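Local coordinates for protein beta chain (Acipenser stellatus, PDB 6IYI) that probably carries oxygen at its haem iron as the beta subunit of a four-chain sturgeon haemoglobin, at residues F9-L14 / A128-M133; G43-I48 / A58-H63. One frame throughout, in Å; residues are numbered along the deposited sequence.

Contact 1 (F9-L14 / A128-M133); sequences FAITTL and AAWQKM
Ile-11 lies over one face of the Trp-130 indole, its CG2 methyl 3.8 Å from CZ2 on the benzene half and offset toward the rim. Leu-14 meets the pyrrole half obliquely: its CD2 methyl, directed there by CG anti to the backbone N (chi1 -164°), sits 3.2 Å from Trp-130 NE1. The carbonyl O of Ala-10 stands at the ring edge, 3.8 Å from NE1 and too far to bond, and this buried N-H has no acceptor in the model. Beside the indole, the CB methyls of Ala-10 and Ala-129 meet at 4.0 Å, and the CD1 end of Ile-11 reaches CB of Met-133 at 3.9 Å. Replacing Trp-130 by an alanine is likely to leave a gap beside Ile-11 and Leu-14, whose methyls would lose the ring they touch. The axes of segments 9-14 and 128-133 cross at 90°, 9.2 Å apart at closest approach, with Ile-11 and Trp-130 nearest in the backbone. Farther out, Ile-75 of helix 58-76 touches both of these residues, while Leu-114 and Phe-118 of helix 101-118 back Trp-130 and Leu-14 respectively. This perpendicular crossing is the packing of first helix on last in the globin fold.

Contact 2 (G43-I48 / A58-H63); sequences GAFGNI and AKVHAH. With HEM (protoporphyrin IX containing Fe), chain D.
Lys-59 gives the hydrogen bond between the two segments, its NZ reaching the carbonyl O of Ala-44 at 3.2 Å. The ammonium group approaches at a C=O...N angle of 159°, tilted from the carbonyl plane, and the chain extended beyond CG spans the distance. Outside the pair, Asn-57 adds a second polar tie, its ND2 bonded to Phe-45 O and its OD1 accepting from Lys-59 N.

Aromatic contacts centre on Phe-45. Over one face of its ring lies Lys-59, whose CB makes a CH-pi contact 4.3 Å from the centroid; the carbonyl O of Lys-59 sits above the same ring toward its rim. The far end of the phenyl points at His-63: CZ is 3.5 Å from His-63 CB, and the two rings lie oblique, planes at 58°. Phe-42 meets both rings.

The apolar part turns on Val-60. With CG1 anti to the backbone N (chi1 173°), CG2 is turned toward both partners: Ile-48 CG2 at 3.7 Å and Phe-45 CD2 at 3.9 Å. Leu-28 and Leu-32 of helix 20-34 also pack on this valine.

Toward the haem, Phe-45 CE1 stands 3.8 Å from the propionate oxygen O2D, which Ala-44 CB also approaches. His-63 turns the edge of its imidazole to the haem, CE1 nearest the meso carbon CHA, and holds, by NE2 at 2.6 Å, the water that binds the haem iron at 2.1 Å; this water lies in the imidazole plane at the ring edge. Phe-45, packed against CB and CG, probably helps position that ring. His-63 is thus the distal histidine, and the arrangement is the globin haem pocket at its distal wall, where the corner between the third and fourth helices of the family meets the distal helix.

From the N terminus the chain enters helix 5-15, the first half of contact 1, and passes through helix 20-34 to the corner at 43-48. After helix 51-56, residues 58-63 at the start of helix 58-76 close contact 2, a nine-residue loop. The chain then runs on until 128-133, on helix 124-142, closes contact 1 across 113 residues. Contact 2 is nested inside the loop closed by contact 1. Their centres are about 29 Å apart, on opposite sides of the chain's centre. Contact 1 joins the two ends of the globin fold; contact 2 joins the corner before helix 51-56 to the distal helix. Helix 58-76 connects them, its later residues packing against contact 1.

Contact 1 (F9-L14 / A128-M133)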
loop_
_atom_site.group_PDB
_atom_site.type_symbol
_atom_site.label_atom_id
_atom_site.label_comp_id
_atom_site.label_asym_id
_atom_site.label_seq_id
_atom_site.Cartn_x
_atom_site.Cartn_y
_atom_site.Cartn_z
ATOM N N PHE B 9 -7.436 3.688 28.795
ATOM C CA PHE B 9 -7.385 2.654 29.791
ATOM C C PHE B 9 -7.081 1.280 29.166
ATOM O O PHE B 9 -6.383 0.468 29.762
ATOM C CB PHE B 9 -8.755 2.581 30.492
ATOM C CG PHE B 9 -8.867 1.479 31.501
ATOM C CD1 PHE B 9 -8.290 1.625 32.767
ATOM C CD2 PHE B 9 -9.510 0.299 31.182
ATOM C CE1 PHE B 9 -8.390 0.604 33.688
ATOM C CE2 PHE B 9 -9.609 -0.710 32.092
ATOM C CZ PHE B 9 -9.061 -0.564 33.359
ATOM N N ALA B 10 -7.640 0.998 27.996
ATOM C CA ALA B 10 -7.377 -0.277 27.308
ATOM C C ALA B 10 -5.910 -0.400 27.023
ATOM O O ALA B 10 -5.329 -1.465 27.184
ATOM C CB ALA B 10 -8.137 -0.407 25.997
ATOM N N ILE B 11 -5.326 0.692 26.584
ATOM C CA ILE B 11 -3.923 0.687 26.264
ATOM C C ILE B 11 -3.011 0.556 27.495
ATOM O O ILE B 11 -2.065 -0.264 27.491
ATOM C CB ILE B 11 -3.531 1.941 25.453
ATOM C CG1 ILE B 11 -4.195 1.877 24.081
ATOM C CG2 ILE B 11 -2.014 2.047 25.316
ATOM C CD1 ILE B 11 -4.237 3.211 23.408
ATOM N N THR B 12 -3.250 1.382 28.524
ATOM C CA THR B 12 -2.299 1.432 29.623
ATOM C C THR B 12 -2.361 0.176 30.478
ATOM O O THR B 12 -1.345 -0.304 30.952
ATOM C CB THR B 12 -2.443 2.700 30.482
ATOM O OG1 THR B 12 -3.763 2.816 30.962
ATOM C CG2 THR B 12 -2.086 3.932 29.728
ATOM N N THR B 13 -3.539 -0.371 30.629
ATOM C CA THR B 13 -3.769 -1.614 31.359
ATOM C C THR B 13 -3.154 -2.833 30.686
ATOM O O THR B 13 -2.505 -3.645 31.350
ATOM C CB THR B 13 -5.275 -1.838 31.499
ATOM O OG1 THR B 13 -5.830 -0.646 32.057
ATOM C CG2 THR B 13 -5.601 -3.024 32.372
ATOM N N LEU B 14 -3.314 -2.932 29.367
ATOM C CA LEU B 14 -2.656 -4.018 28.625
ATOM C C LEU B 14 -1.172 -3.864 28.757
ATOM O O LEU B 14 -0.471 -4.823 28.987
ATOM C CB LEU B 14 -3.095 -4.068 27.149
ATOM C CG LEU B 14 -2.739 -5.377 26.459
ATOM C CD1 LEU B 14 -3.708 -6.448 26.928
ATOM C CD2 LEU B 14 -2.792 -5.275 24.942
ATOM N N ALA B 128 -8.954 -2.921 18.918
ATOM C CA ALA B 128 -9.248 -1.680 18.194
ATOM C C ALA B 128 -8.467 -0.517 18.746
ATOM O O ALA B 128 -7.892 0.316 17.991
ATOM C CB ALA B 128 -10.757 -1.363 18.180
ATOM N N ALA B 129 -8.412 -0.442 20.068
ATOM C CA ALA B 129 -7.616 0.635 20.662
ATOM C C ALA B 129 -6.118 0.493 20.342
ATOM O O ALA B 129 -5.456 1.500 20.109
ATOM C CB ALA B 129 -7.791 0.642 22.181
ATOM N N TRP B 130 -5.590 -0.734 20.432
ATOM C CA TRP B 130 -4.220 -0.967 20.099
ATOM C C TRP B 130 -3.909 -0.707 18.577
ATOM O O TRP B 130 -2.860 -0.183 18.254
ATOM C CB TRP B 130 -3.771 -2.348 20.583
ATOM C CG TRP B 130 -3.294 -2.235 21.919
ATOM C CD1 TRP B 130 -3.992 -2.446 23.062
ATOM C CD2 TRP B 130 -1.991 -1.815 22.323
ATOM N NE1 TRP B 130 -3.189 -2.171 24.173
ATOM C CE2 TRP B 130 -1.958 -1.813 23.727
ATOM C CE3 TRP B 130 -0.824 -1.523 21.637
ATOM C CZ2 TRP B 130 -0.828 -1.466 24.435
ATOM C CZ3 TRP B 130 0.270 -1.175 22.341
ATOM C CH2 TRP B 130 0.274 -1.175 23.730
ATOM N N GLN B 131 -4.855 -1.021 17.702
ATOM C CA GLN B 131 -4.638 -0.736 16.301
ATOM C C GLN B 131 -4.562 0.791 16.148
ATOM O O GLN B 131 -3.779 1.264 15.372
ATOM C CB GLN B 131 -5.767 -1.249 15.414
ATOM C CG GLN B 131 -5.627 -0.925 13.940
ATOM C CD GLN B 131 -4.329 -1.438 13.357
ATOM O OE1 GLN B 131 -3.852 -2.545 13.717
ATOM N NE2 GLN B 131 -3.746 -0.652 12.431
ATOM N N LYS B 132 -5.398 1.535 16.878
ATOM C CA LYS B 132 -5.357 3.020 16.801
ATOM C C LYS B 132 -4.029 3.491 17.313
ATOM O O LYS B 132 -3.379 4.296 16.694
ATOM C CB LYS B 132 -6.515 3.619 17.603
ATOM C CG LYS B 132 -6.593 5.132 17.539
ATOM C CD LYS B 132 -7.778 5.622 18.352
ATOM C CE LYS B 132 -7.678 7.141 18.499
ATOM N NZ LYS B 132 -8.889 7.649 19.175
ATOM N N MET B 133 -3.559 2.915 18.413
ATOM C CA MET B 133 -2.224 3.335 18.933
ATOM C C MET B 133 -1.098 3.064 17.906
ATOM O O MET B 133 -0.143 3.889 17.706
ATOM C CB MET B 133 -1.942 2.666 20.278
ATOM C CG MET B 133 -0.631 3.061 20.953
ATOM S SD MET B 133 -0.678 4.768 21.602
ATOM C CE MET B 133 0.950 5.289 21.183
#

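Contact 2 (G43-I48 / A58-H63)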
loop_
_atom_site.group_PDB
_atom_site.type_symbol
_atom_site.label_atom_id
_atom_site.label_comp_id
_atom_site.label_asym_id
_atom_site.label_seq_id
_atom_site.Cartn_x
_atom_site.Cartn_y
_atom_site.Cartn_z
ATOM N N GLY B 43 21.827 -5.061 8.993
ATOM C CA GLY B 43 23.144 -5.667 8.695
ATOM C C GLY B 43 24.044 -5.913 9.907
ATOM O O GLY B 43 24.756 -6.936 9.970
ATOM N N ALA B 44 23.953 -5.030 10.901
ATOM C CA ALA B 44 24.759 -5.143 12.113
ATOM C C ALA B 44 24.507 -6.391 12.972
ATOM O O ALA B 44 25.286 -6.665 13.872
ATOM C CB ALA B 44 24.566 -3.905 12.963
ATOM N N PHE B 45 23.407 -7.116 12.752
ATOM C CA PHE B 45 22.972 -8.221 13.657
ATOM C C PHE B 45 23.589 -9.582 13.337
ATOM O O PHE B 45 23.436 -10.560 14.095
ATOM C CB PHE B 45 21.432 -8.322 13.616
ATOM C CG PHE B 45 20.726 -7.178 14.252
ATOM C CD1 PHE B 45 21.412 -6.028 14.711
ATOM C CD2 PHE B 45 19.376 -7.215 14.360
ATOM C CE1 PHE B 45 20.734 -4.990 15.294
ATOM C CE2 PHE B 45 18.689 -6.141 14.920
ATOM C CZ PHE B 45 19.357 -5.055 15.394
ATOM N N GLY B 46 24.238 -9.675 12.192
ATOM C CA GLY B 46 24.971 -10.892 11.832
ATOM C C GLY B 46 24.019 -11.747 11.054
ATOM O O GLY B 46 23.236 -11.191 10.276
ATOM N N ASN B 47 24.036 -13.061 11.286
ATOM C CA ASN B 47 23.245 -13.942 10.493
ATOM C C ASN B 47 21.768 -13.955 10.959
ATOM O O ASN B 47 21.449 -14.535 12.000
ATOM C CB ASN B 47 23.820 -15.364 10.494
ATOM C CG ASN B 47 22.997 -16.330 9.640
ATOM O OD1 ASN B 47 22.313 -15.932 8.681
ATOM N ND2 ASN B 47 22.994 -17.592 10.029
ATOM N N ILE B 48 20.891 -13.373 10.128
ATOM C CA ILE B 48 19.428 -13.344 10.358
ATOM C C ILE B 48 18.746 -13.816 9.075
ATOM O O ILE B 48 17.765 -13.226 8.636
ATOM C CB ILE B 48 18.968 -11.939 10.740
ATOM C CG1 ILE B 48 19.550 -10.904 9.758
ATOM C CG2 ILE B 48 19.469 -11.584 12.122
ATOM C CD1 ILE B 48 19.063 -9.483 9.953
ATOM N N ALA B 58 20.621 -13.034 19.791
ATOM C CA ALA B 58 20.598 -12.196 20.951
ATOM C C ALA B 58 20.485 -10.701 20.562
ATOM O O ALA B 58 19.827 -9.926 21.281
ATOM C CB ALA B 58 21.845 -12.458 21.820
ATOM N N LYS B 59 21.046 -10.297 19.419
ATOM C CA LYS B 59 20.890 -8.897 18.949
ATOM C C LYS B 59 19.470 -8.578 18.445
ATOM O O LYS B 59 19.030 -7.479 18.584
ATOM C CB LYS B 59 21.910 -8.470 17.883
ATOM C CG LYS B 59 23.331 -8.217 18.420
ATOM C CD LYS B 59 24.313 -7.790 17.324
ATOM C CE LYS B 59 25.547 -7.076 17.906
ATOM N NZ LYS B 59 26.570 -6.734 16.849
ATOM N N VAL B 60 18.797 -9.554 17.852
ATOM C CA VAL B 60 17.389 -9.432 17.486
ATOM C C VAL B 60 16.598 -9.234 18.780
ATOM O O VAL B 60 15.816 -8.297 18.859
ATOM C CB VAL B 60 16.939 -10.638 16.619
ATOM C CG1 VAL B 60 15.422 -10.607 16.381
ATOM C CG2 VAL B 60 17.678 -10.624 15.269
ATOM N N HIS B 61 16.902 -10.031 19.818
ATOM C CA HIS B 61 16.223 -9.907 21.113
ATOM C C HIS B 61 16.409 -8.549 21.734
ATOM O O HIS B 61 15.417 -7.873 22.077
ATOM C CB HIS B 61 16.617 -11.010 22.089
ATOM C CG HIS B 61 16.397 -12.381 21.545
ATOM N ND1 HIS B 61 17.122 -13.479 21.965
ATOM C CD2 HIS B 61 15.610 -12.818 20.537
ATOM C CE1 HIS B 61 16.736 -14.546 21.278
ATOM N NE2 HIS B 61 15.821 -14.171 20.405
ATOM N N ALA B 62 17.649 -8.082 21.809
ATOM C CA ALA B 62 17.891 -6.790 22.430
ATOM C C ALA B 62 17.209 -5.666 21.627
ATOM O O ALA B 62 16.671 -4.709 22.199
ATOM C CB ALA B 62 19.408 -6.502 22.545
ATOM N N HIS B 63 17.259 -5.759 20.307
ATOM C CA HIS B 63 16.680 -4.691 19.530
ATOM C C HIS B 63 15.119 -4.703 19.610
ATOM O O HIS B 63 14.489 -3.658 19.592
ATOM C CB HIS B 63 17.115 -4.708 18.051
ATOM C CG HIS B 63 16.648 -3.497 17.327
ATOM N ND1 HIS B 63 17.093 -2.244 17.663
ATOM C CD2 HIS B 63 15.708 -3.317 16.368
ATOM C CE1 HIS B 63 16.497 -1.341 16.915
ATOM N NE2 HIS B 63 15.630 -1.961 16.126
HETATM C CHA HEM D . 16.595 1.632 15.479
HETATM C CHB HEM D . 12.070 2.265 16.916
HETATM C CHC HEM D . 10.354 0.212 12.842
HETATM C CHD HEM D . 14.903 -0.280 11.311
HETATM C C1A HEM D . 15.492 1.996 16.207
HETATM C C2A HEM D . 15.561 2.534 17.500
HETATM C C3A HEM D . 14.303 2.712 17.903
HETATM C C4A HEM D . 13.454 2.250 16.871
HETATM C CMA HEM D . 13.885 3.290 19.222
HETATM C CAA HEM D . 16.819 2.911 18.281
HETATM C CBA HEM D . 17.167 4.251 17.627
HETATM C CGA HEM D . 18.256 4.983 18.352
HETATM O O1A HEM D . 19.367 4.431 18.502
HETATM O O2A HEM D . 18.019 6.139 18.772
HETATM C C1B HEM D . 11.178 1.724 15.950
HETATM C C2B HEM D . 9.765 1.720 16.109
HETATM C C3B HEM D . 9.259 1.117 14.993
HETATM C C4B HEM D . 10.406 0.818 14.101
HETATM C CMB HEM D . 8.873 2.180 17.228
HETATM C CAB HEM D . 7.791 1.024 14.944
HETATM C CBB HEM D . 7.128 0.772 13.866
HETATM C C1C HEM D . 11.448 -0.133 12.041
HETATM C C2C HEM D . 11.372 -0.872 10.806
HETATM C C3C HEM D . 12.690 -0.994 10.362
HETATM C C4C HEM D . 13.535 -0.331 11.343
HETATM C CMC HEM D . 10.071 -1.366 10.178
HETATM C CAC HEM D . 13.206 -1.690 9.182
HETATM C CBC HEM D . 12.423 -2.471 8.448
HETATM C C1D HEM D . 15.705 0.197 12.378
HETATM C C2D HEM D . 17.173 0.109 12.296
HETATM C C3D HEM D . 17.640 0.651 13.438
HETATM C C4D HEM D . 16.462 1.049 14.214
HETATM C CMD HEM D . 18.056 -0.440 11.147
HETATM C CAD HEM D . 19.118 0.747 13.828
HETATM C CBD HEM D . 19.425 -0.625 14.446
HETATM C CGD HEM D . 20.885 -0.931 14.759
HETATM O O1D HEM D . 21.308 -0.669 15.874
HETATM O O2D HEM D . 21.655 -1.530 13.957
HETATM N NA HEM D . 14.207 1.819 15.838
HETATM N NB HEM D . 11.516 1.221 14.746
HETATM N NC HEM D . 12.768 0.127 12.335
HETATM N ND HEM D . 15.306 0.788 13.536
HETATM FE FE HEM D . 13.515 1.012 14.115
HETATM O O HOH W 1 13.645 -0.933 14.798
#